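Sortase family protein (Streptococcus agalactiae, PDB 4D7W) probably catalyses, as a class C sortase acting by cysteine transpeptidation, the covalent joining of pilin subunits during assembly of the type 2B pilus. Local coordinates at residues 2-7 and 60-65; 55-60 and 136-141; 146-151 and 157-162. All blocks are in the same frame, centred on the assembly; numbering follows the deposited sequence.

Interaction 1 of 3, residues 2-7 and 60-65; sequences SRAIMD and TGNMGY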
loop_
_atom_site.group_PDB
_atom_site.type_symbol
_atom_site.label_atom_id
_atom_site.label_comp_id
_atom_site.label_asym_id
_atom_site.label_seq_id
_atom_site.Cartn_x
_atom_site.Cartn_y
_atom_site.Cartn_z
ATOM N N SER A 2 15.777 -0.646 8.764
ATOM C CA SER A 2 15.673 -0.203 7.378
ATOM C C SER A 2 16.608 -1.013 6.488
ATOM O O SER A 2 16.893 -0.625 5.357
ATOM C CB SER A 2 15.986 1.291 7.260
ATOM O OG SER A 2 17.273 1.597 7.777
ATOM N N ARG A 3 17.082 -2.140 7.015
ATOM C CA ARG A 3 17.914 -3.069 6.252
ATOM C C ARG A 3 17.118 -3.735 5.124
ATOM O O ARG A 3 17.669 -4.052 4.065
ATOM C CB ARG A 3 18.516 -4.139 7.174
ATOM C CG ARG A 3 19.459 -5.106 6.468
ATOM C CD ARG A 3 20.101 -6.108 7.429
ATOM N NE ARG A 3 19.134 -7.023 8.039
ATOM C CZ ARG A 3 18.642 -8.112 7.449
ATOM N NH1 ARG A 3 19.013 -8.432 6.217
ATOM N NH2 ARG A 3 17.769 -8.881 8.090
ATOM N N ALA A 4 15.826 -3.959 5.359
ATOM C CA ALA A 4 14.958 -4.517 4.331
ATOM C C ALA A 4 14.927 -3.570 3.137
ATOM O O ALA A 4 14.969 -3.987 1.963
ATOM C CB ALA A 4 13.556 -4.752 4.882
ATOM N N ILE A 5 14.873 -2.280 3.434
ATOM C CA ILE A 5 14.780 -1.304 2.361
ATOM C C ILE A 5 16.106 -1.229 1.616
ATOM O O ILE A 5 16.132 -1.221 0.386
ATOM C CB ILE A 5 14.370 0.079 2.883
ATOM C CG1 ILE A 5 12.946 0.012 3.454
ATOM C CG2 ILE A 5 14.457 1.112 1.768
ATOM C CD1 ILE A 5 12.429 1.323 4.002
ATOM N N MET A 6 17.208 -1.195 2.359
ATOM C CA MET A 6 18.534 -1.182 1.741
ATOM C C MET A 6 18.742 -2.382 0.822
ATOM O O MET A 6 19.201 -2.227 -0.308
ATOM C CB MET A 6 19.630 -1.155 2.808
ATOM C CG MET A 6 19.724 0.163 3.564
ATOM S SD MET A 6 21.199 0.294 4.605
ATOM C CE MET A 6 20.898 -0.993 5.823
ATOM N N ASP A 7 18.401 -3.573 1.313
ATOM C CA ASP A 7 18.517 -4.807 0.532
ATOM C C ASP A 7 17.660 -4.769 -0.731
ATOM O O ASP A 7 18.060 -5.251 -1.789
ATOM C CB ASP A 7 18.116 -6.022 1.375
ATOM C CG ASP A 7 19.105 -6.318 2.492
ATOM O OD1 ASP A 7 20.283 -5.910 2.379
ATOM O OD2 ASP A 7 18.699 -6.967 3.483
ATOM N N THR A 60 10.911 -12.530 -0.424
ATOM C CA THR A 60 10.580 -11.889 0.848
ATOM C C THR A 60 9.165 -11.304 0.915
ATOM O O THR A 60 8.675 -11.013 1.995
ATOM C CB THR A 60 11.561 -10.754 1.163
ATOM O OG1 THR A 60 11.253 -9.621 0.350
ATOM C CG2 THR A 60 12.985 -11.182 0.870
ATOM N N GLY A 61 8.518 -11.106 -0.224
ATOM C CA GLY A 61 7.232 -10.423 -0.242
ATOM C C GLY A 61 7.314 -8.890 -0.302
ATOM O O GLY A 61 6.283 -8.209 -0.352
ATOM N N ASN A 62 8.534 -8.352 -0.304
ATOM C CA ASN A 62 8.769 -6.907 -0.214
ATOM C C ASN A 62 8.528 -6.253 -1.576
ATOM O O ASN A 62 9.190 -6.600 -2.547
ATOM C CB ASN A 62 10.197 -6.647 0.286
ATOM C CG ASN A 62 10.497 -5.164 0.515
ATOM O OD1 ASN A 62 9.701 -4.271 0.172
ATOM N ND2 ASN A 62 11.662 -4.898 1.088
ATOM N N MET A 63 7.560 -5.336 -1.637
ATOM C CA MET A 63 7.118 -4.703 -2.889
ATOM C C MET A 63 7.783 -3.368 -3.148
ATOM O O MET A 63 7.616 -2.779 -4.225
ATOM C CB MET A 63 5.612 -4.419 -2.868
ATOM C CG MET A 63 4.668 -5.524 -3.152
ATOM S SD MET A 63 3.017 -4.821 -2.860
ATOM C CE MET A 63 2.076 -6.331 -2.984
ATOM N N GLY A 64 8.461 -2.851 -2.132
ATOM C CA GLY A 64 8.927 -1.477 -2.150
ATOM C C GLY A 64 8.740 -0.850 -0.775
ATOM O O GLY A 64 8.714 -1.550 0.220
ATOM N N TYR A 65 8.627 0.470 -0.713
ATOM C CA TYR A 65 8.555 1.134 0.569
ATOM C C TYR A 65 7.770 2.425 0.473
ATOM O O TYR A 65 7.697 3.050 -0.590
ATOM C CB TYR A 65 9.958 1.401 1.130
ATOM C CG TYR A 65 10.863 2.273 0.284
ATOM C CD1 TYR A 65 11.650 1.729 -0.735
ATOM C CD2 TYR A 65 10.966 3.640 0.531
ATOM C CE1 TYR A 65 12.497 2.533 -1.497
ATOM C CE2 TYR A 65 11.807 4.455 -0.232
ATOM C CZ TYR A 65 12.570 3.896 -1.239
ATOM O OH TYR A 65 13.399 4.710 -1.994
#
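Ile5 and Tyr65 meet because their first torsions turn the two groups onto each other. In Ile5, chi1 of -65° sets CG2 opposite the backbone N, while the extended second torsion carries CD1 on along the side chain. In Tyr65, chi1 of 60° places CG between the backbone N and the carbonyl carbon, which presents one ring face to the helix. The two side chains run at about a right angle. CG2 of Ile5 stands 4.0 Å from the centroid of the Tyr65 ring and 20° off its normal. This is a CH-pi contact over the face, displaced toward the CD1 rim, where Ile5 CG2 comes within 3.8 Å of Tyr65 CD1. The other branch works lower down, with Ile5 CD1 3.8 Å from Tyr65 CB. The two methyl groups thus touch one face of the ring and the CB that carries it. One residue earlier in the helix, CB of Ala4 also points toward the strand, beside the buried side chain of Asn62. No hydrogen bond joins the two segments; the Ile5-Tyr65 contact is apolar.

Each side is shaped locally. In the strand segment, the backbone N of Asn62 donates to Thr60 OG1 at 3.1 Å, an ST turn that leads through Gly61, whose positive phi suits glycine, into the strand. In the helix, Asp7 N bonds to Arg3 O at 2.9 Å. Tyr78 and Pro76 of the neighbouring strand 73-79 extend the surface under Ala4 and Ile5, and the far end of Tyr65 makes a weak hydrogen bond to Gln9. Helix 3-13 therefore lies on the opening strand of the sortase beta-barrel, in keeping with class C sortases, which carry N-terminal helices ahead of the barrel.

Interaction 2 of 3, residues 55-60 and 136-141; sequences LAIDKT and SILNET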
loop_
_atom_site.group_PDB
_atom_site.type_symbol
_atom_site.label_atom_id
_atom_site.label_comp_id
_atom_site.label_asym_id
_atom_site.label_seq_id
_atom_site.Cartn_x
_atom_site.Cartn_y
_atom_site.Cartn_z
ATOM N N LEU A 55 5.030 -7.703 -8.575
ATOM C CA LEU A 55 5.966 -6.779 -7.925
ATOM C C LEU A 55 6.945 -7.513 -7.004
ATOM O O LEU A 55 7.333 -7.001 -5.959
ATOM C CB LEU A 55 5.196 -5.705 -7.134
ATOM C CG LEU A 55 4.308 -4.831 -8.023
ATOM C CD1 LEU A 55 3.597 -3.767 -7.187
ATOM C CD2 LEU A 55 5.157 -4.199 -9.094
ATOM N N ALA A 56 7.322 -8.725 -7.386
ATOM C CA ALA A 56 8.183 -9.546 -6.549
ATOM C C ALA A 56 9.549 -9.662 -7.190
ATOM O O ALA A 56 9.644 -10.075 -8.346
ATOM C CB ALA A 56 7.563 -10.941 -6.336
ATOM N N ILE A 57 10.606 -9.285 -6.468
ATOM C CA ILE A 57 11.962 -9.444 -7.008
ATOM C C ILE A 57 12.805 -10.420 -6.188
ATOM O O ILE A 57 13.995 -10.597 -6.464
ATOM C CB ILE A 57 12.716 -8.118 -7.075
ATOM C CG1 ILE A 57 13.057 -7.636 -5.665
ATOM C CG2 ILE A 57 11.909 -7.072 -7.856
ATOM C CD1 ILE A 57 13.788 -6.302 -5.664
ATOM N N ASP A 58 12.191 -11.037 -5.181
ATOM C CA ASP A 58 12.842 -12.066 -4.372
ATOM C C ASP A 58 11.754 -12.787 -3.608
ATOM O O ASP A 58 10.586 -12.555 -3.856
ATOM C CB ASP A 58 13.903 -11.471 -3.425
ATOM C CG ASP A 58 13.350 -10.374 -2.500
ATOM O OD1 ASP A 58 12.181 -10.452 -2.062
ATOM O OD2 ASP A 58 14.103 -9.421 -2.206
ATOM N N LYS A 59 12.121 -13.644 -2.666
ATOM C CA LYS A 59 11.106 -14.426 -1.965
ATOM C C LYS A 59 10.568 -13.790 -0.672
ATOM O O LYS A 59 9.837 -14.436 0.081
ATOM C CB LYS A 59 11.659 -15.816 -1.648
ATOM C CG LYS A 59 11.840 -16.691 -2.885
ATOM C CD LYS A 59 11.873 -18.162 -2.516
ATOM C CE LYS A 59 11.728 -19.035 -3.750
ATOM N NZ LYS A 59 11.133 -20.371 -3.433
ATOM N N THR A 60 10.911 -12.530 -0.424
ATOM C CA THR A 60 10.580 -11.889 0.848
ATOM C C THR A 60 9.165 -11.304 0.915
ATOM O O THR A 60 8.675 -11.013 1.995
ATOM C CB THR A 60 11.561 -10.754 1.163
ATOM O OG1 THR A 60 11.253 -9.621 0.350
ATOM C CG2 THR A 60 12.985 -11.182 0.870
ATOM N N SER A 136 7.630 3.920 -3.229
ATOM C CA SER A 136 8.711 3.717 -4.174
ATOM C C SER A 136 8.699 2.258 -4.549
ATOM O O SER A 136 8.746 1.397 -3.678
ATOM C CB SER A 136 10.044 4.128 -3.566
ATOM O OG SER A 136 9.945 5.457 -3.076
ATOM N N ILE A 137 8.587 1.990 -5.842
ATOM C CA ILE A 137 8.464 0.624 -6.334
ATOM C C ILE A 137 9.436 0.482 -7.501
ATOM O O ILE A 137 9.352 1.220 -8.481
ATOM C CB ILE A 137 7.008 0.316 -6.740
ATOM C CG1 ILE A 137 6.104 0.309 -5.491
ATOM C CG2 ILE A 137 6.912 -1.004 -7.484
ATOM C CD1 ILE A 137 4.670 0.568 -5.794
ATOM N N LEU A 138 10.393 -0.432 -7.371
ATOM C CA LEU A 138 11.484 -0.522 -8.336
ATOM C C LEU A 138 12.195 0.836 -8.431
ATOM O O LEU A 138 12.575 1.428 -7.411
ATOM C CB LEU A 138 10.957 -0.972 -9.703
ATOM C CG LEU A 138 10.256 -2.334 -9.626
ATOM C CD1 LEU A 138 9.811 -2.803 -10.983
ATOM C CD2 LEU A 138 11.167 -3.369 -8.981
ATOM N N ASN A 139 12.348 1.339 -9.648
ATOM C CA ASN A 139 13.014 2.619 -9.853
ATOM C C ASN A 139 12.045 3.801 -9.944
ATOM O O ASN A 139 12.415 4.874 -10.419
ATOM C CB ASN A 139 13.863 2.561 -11.129
ATOM C CG ASN A 139 13.014 2.364 -12.393
ATOM O OD1 ASN A 139 12.017 1.630 -12.385
ATOM N ND2 ASN A 139 13.414 3.023 -13.486
ATOM N N GLU A 140 10.805 3.614 -9.509
ATOM C CA GLU A 140 9.804 4.648 -9.741
ATOM C C GLU A 140 9.118 5.149 -8.487
ATOM O O GLU A 140 9.063 4.467 -7.474
ATOM C CB GLU A 140 8.765 4.135 -10.730
ATOM C CG GLU A 140 9.237 4.304 -12.182
ATOM C CD GLU A 140 8.611 3.305 -13.119
ATOM O OE1 GLU A 140 7.885 2.416 -12.630
ATOM O OE2 GLU A 140 8.845 3.404 -14.340
ATOM N N THR A 141 8.571 6.349 -8.585
ATOM C CA THR A 141 7.923 7.001 -7.463
ATOM C C THR A 141 6.458 7.238 -7.785
ATOM O O THR A 141 6.109 7.605 -8.920
ATOM C CB THR A 141 8.616 8.320 -7.121
ATOM O OG1 THR A 141 9.902 8.035 -6.568
ATOM C CG2 THR A 141 7.815 9.090 -6.095
#
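No flat group faces another where Leu55 and Ile57 touch Ile137 and Leu138, since all four side chains are aliphatic. The carboxylate of Asp58 is instead engaged within its own segment, where two donors reach OD1 from the same face of its plane. Thr60 OG1 donates to Asp58 OD1 at 2.7 Å on the syn side, 26° out of plane. Thr60 N lies 2.9 Å from Asp58 OD1 and rises higher, 41° out of plane. The second bond makes an Asx turn, and the paired grip limits rotation of the carboxylate.

Across the contact, Leu55 CD2 meets Ile137 CG2 at 4.0 Å, the two side chains crossing at about a right angle. Ile57 and Leu138 instead pass alongside in opposite directions, with Ile57 CG2 3.9 Å from Leu138 CD2. A chi1 of 70° in Ile57 sends CG1 between the backbone N and carbonyl carbon, leaving CG2 on the side that meets the leucine.

The partner segment is the tip of a beta-hairpin with a two-residue loop, in the sortase barrel. Ile137 and Glu140 pair by two backbone bonds, Ile137 N to Glu140 O and Glu140 N to Ile137 O, both 3.0 Å, around a type II' turn with Leu138 at its first corner. Leu138 also packs on Ile24 of helix 17-31, while its N bonds to Tyr8 OH. Ala27 touches Leu55, and Tyr8 and Val12 of helix 3-13 touch Ile57.

Interaction 3 of 3, residues 146-151 and 157-162; sequences VDQIRT and LRDLQI. With EDO (1,2-ethanediol), chain B.
Gln148 reaches toward Asp159 from the strand, its CB already directed at the loop. With chi1 at -175° CG lies opposite the backbone N, and the extended chain runs on from there, CG passing 3.9 Å from Arg150 CG. CD then sits 3.5 Å above the plane of the Arg150 guanidinium, displaced toward its rim. OE1 comes near Arg150 NH2 but at an angle too poor for a hydrogen bond. At the tip, NE2 stops 3.8 Å from Asp159 OD1, beyond bonding distance, and the gap is bridged by a water. The water accepts from Gln148 NE2 at 3.0 Å and donates to Asp159 OD1 at 2.7 Å. The amide and carboxylate planes stand 78° apart, so the two groups are turned nearly crosswise to each other on either end of the water bridge. Arg150 NE lies 4.3 Å from Asp159 OD1, beyond a salt bridge but near enough for a probable long-range attraction.

Asp147 and Gln148 both face Arg187 in a classic beta bulge of strand 140-152. The opposing segment belongs to the loop between strands 140-152 and 167-175, which corresponds to the beta6/beta7 loop of the sortase barrel. Residues 157-160 of this loop form a type I turn, whose Leu157 O accepts from Leu160 N and, on the opposite face of the carbonyl plane, from Gln161 NE2 at 2.8 Å.

The same water also bonds to O2 of an ethanediol, probably brought from the crystallisation liquor. Its O1 donates to Arg158 O at 2.7 Å and accepts from Gln161 N, while O2 donates to Asp159 O. Arg187 NH1 is a further partner of the diol, and Asp147 pairs with Arg187 NE through OD1.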
loop_
_atom_site.group_PDB
_atom_site.type_symbol
_atom_site.label_atom_id
_atom_site.label_comp_id
_atom_site.label_asym_id
_atom_site.label_seq_id
_atom_site.Cartn_x
_atom_site.Cartn_y
_atom_site.Cartn_z
ATOM N N VAL A 146 -3.471 13.486 0.476
ATOM C CA VAL A 146 -4.628 13.229 1.317
ATOM C C VAL A 146 -5.800 14.058 0.854
ATOM O O VAL A 146 -5.669 15.267 0.676
ATOM C CB VAL A 146 -4.346 13.545 2.802
ATOM C CG1 VAL A 146 -5.580 13.255 3.655
ATOM C CG2 VAL A 146 -3.174 12.734 3.291
ATOM N N ASP A 147 -6.943 13.418 0.643
ATOM C CA ASP A 147 -8.129 14.171 0.257
ATOM C C ASP A 147 -9.338 13.786 1.085
ATOM O O ASP A 147 -10.379 14.406 0.964
ATOM C CB ASP A 147 -8.431 14.006 -1.242
ATOM C CG ASP A 147 -8.925 12.597 -1.631
ATOM O OD1 ASP A 147 -9.295 11.780 -0.764
ATOM O OD2 ASP A 147 -8.961 12.317 -2.852
ATOM N N GLN A 148 -9.208 12.756 1.918
ATOM C CA GLN A 148 -10.325 12.374 2.791
ATOM C C GLN A 148 -9.856 11.582 4.011
ATOM O O GLN A 148 -9.105 10.614 3.875
ATOM C CB GLN A 148 -11.353 11.549 1.998
ATOM C CG GLN A 148 -12.612 11.203 2.785
ATOM C CD GLN A 148 -13.561 10.321 1.996
ATOM O OE1 GLN A 148 -14.442 10.816 1.289
ATOM N NE2 GLN A 148 -13.385 9.008 2.108
ATOM N N ILE A 149 -10.315 11.973 5.190
ATOM C CA ILE A 149 -9.968 11.271 6.421
ATOM C C ILE A 149 -11.236 10.832 7.149
ATOM O O ILE A 149 -12.056 11.667 7.500
ATOM C CB ILE A 149 -9.121 12.162 7.349
ATOM C CG1 ILE A 149 -7.880 12.662 6.601
ATOM C CG2 ILE A 149 -8.734 11.395 8.600
ATOM C CD1 ILE A 149 -7.053 13.679 7.348
ATOM N N ARG A 150 -11.409 9.525 7.354
ATOM C CA ARG A 150 -12.624 9.010 7.996
ATOM C C ARG A 150 -12.305 8.012 9.094
ATOM O O ARG A 150 -11.365 7.216 8.974
ATOM C CB ARG A 150 -13.552 8.320 6.985
ATOM C CG ARG A 150 -14.038 9.168 5.836
ATOM C CD ARG A 150 -15.502 9.519 6.006
ATOM N NE ARG A 150 -16.026 10.263 4.860
ATOM C CZ ARG A 150 -15.751 11.541 4.605
ATOM N NH1 ARG A 150 -14.942 12.225 5.410
ATOM N NH2 ARG A 150 -16.275 12.137 3.539
ATOM N N THR A 151 -13.115 8.051 10.147
ATOM C CA THR A 151 -13.096 7.048 11.200
ATOM C C THR A 151 -14.375 6.217 11.137
ATOM O O THR A 151 -15.476 6.762 11.153
ATOM C CB THR A 151 -12.951 7.703 12.566
ATOM O OG1 THR A 151 -11.737 8.455 12.571
ATOM C CG2 THR A 151 -12.902 6.651 13.677
ATOM N N LEU A 157 -17.066 -0.956 5.006
ATOM C CA LEU A 157 -16.127 -0.994 3.887
ATOM C C LEU A 157 -16.502 -0.026 2.778
ATOM O O LEU A 157 -15.984 -0.122 1.667
ATOM C CB LEU A 157 -16.033 -2.405 3.312
ATOM C CG LEU A 157 -15.556 -3.497 4.262
ATOM C CD1 LEU A 157 -15.418 -4.807 3.501
ATOM C CD2 LEU A 157 -14.245 -3.100 4.921
ATOM N N ARG A 158 -17.390 0.908 3.096
ATOM C CA ARG A 158 -17.944 1.828 2.112
ATOM C C ARG A 158 -16.902 2.740 1.493
ATOM O O ARG A 158 -17.025 3.127 0.325
ATOM C CB ARG A 158 -19.044 2.674 2.747
ATOM C CG ARG A 158 -20.293 1.895 3.122
ATOM C CD ARG A 158 -21.337 2.815 3.732
ATOM N NE ARG A 158 -20.912 3.297 5.040
ATOM C CZ ARG A 158 -21.641 4.087 5.819
ATOM N NH1 ARG A 158 -22.839 4.495 5.421
ATOM N NH2 ARG A 158 -21.174 4.469 6.999
ATOM N N ASP A 159 -15.881 3.089 2.269
ATOM C CA ASP A 159 -14.846 3.981 1.771
ATOM C C ASP A 159 -13.680 3.218 1.156
ATOM O O ASP A 159 -12.676 3.816 0.773
ATOM C CB ASP A 159 -14.338 4.882 2.887
ATOM C CG ASP A 159 -15.460 5.614 3.589
ATOM O OD1 ASP A 159 -16.117 6.444 2.924
ATOM O OD2 ASP A 159 -15.685 5.359 4.794
ATOM N N LEU A 160 -13.822 1.902 1.052
ATOM C CA LEU A 160 -12.715 1.060 0.616
ATOM C C LEU A 160 -13.089 0.302 -0.661
ATOM O O LEU A 160 -12.846 -0.894 -0.778
ATOM C CB LEU A 160 -12.315 0.102 1.736
ATOM C CG LEU A 160 -11.775 0.779 3.002
ATOM C CD1 LEU A 160 -11.600 -0.212 4.139
ATOM C CD2 LEU A 160 -10.462 1.495 2.726
ATOM N N GLN A 161 -13.684 1.010 -1.624
ATOM C CA GLN A 161 -14.141 0.369 -2.852
ATOM C C GLN A 161 -13.449 0.950 -4.081
ATOM O O GLN A 161 -12.849 2.022 -4.023
ATOM C CB GLN A 161 -15.668 0.508 -2.996
ATOM C CG GLN A 161 -16.462 -0.004 -1.789
ATOM C CD GLN A 161 -16.346 -1.512 -1.599
ATOM O OE1 GLN A 161 -16.132 -2.260 -2.560
ATOM N NE2 GLN A 161 -16.488 -1.967 -0.354
ATOM N N ILE A 162 -13.528 0.230 -5.199
ATOM C CA ILE A 162 -12.982 0.734 -6.453
ATOM C C ILE A 162 -13.901 1.804 -6.969
ATOM O O ILE A 162 -15.114 1.607 -6.980
ATOM C CB ILE A 162 -12.857 -0.364 -7.521
ATOM C CG1 ILE A 162 -11.857 -1.433 -7.066
ATOM C CG2 ILE A 162 -12.487 0.263 -8.864
ATOM C CD1 ILE A 162 -10.422 -0.954 -6.972
HETATM C C1 EDO B . -15.038 4.772 -2.332
HETATM O O1 EDO B . -15.066 3.697 -1.390
HETATM C C2 EDO B . -13.626 5.338 -2.396
HETATM O O2 EDO B . -13.345 6.002 -1.168
HETATM O O HOH W 1 -15.432 7.460 0.498
#

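In the fold
From the N terminus, helix 3-13 is the first element held. Interaction 1 closes a largely helical loop when the chain returns at 60-65 to start strand 62-68. Before that closure, residues 55-60 open interaction 2, which shares Thr60 with interaction 1 and ends at the hairpin 136-141, so the two cross. They also touch: strands 62-68 and 132-137 are neighbours, and Tyr65 O lies 2.8 Å from Ser136 N. Interaction 3 follows in series, closing a short loop that ties strand 140-152, which also carries part of interaction 2, to the loop leading to strand 167-175. Its centre is 26 Å from that of interaction 2, on the opposite side of the chain's centre.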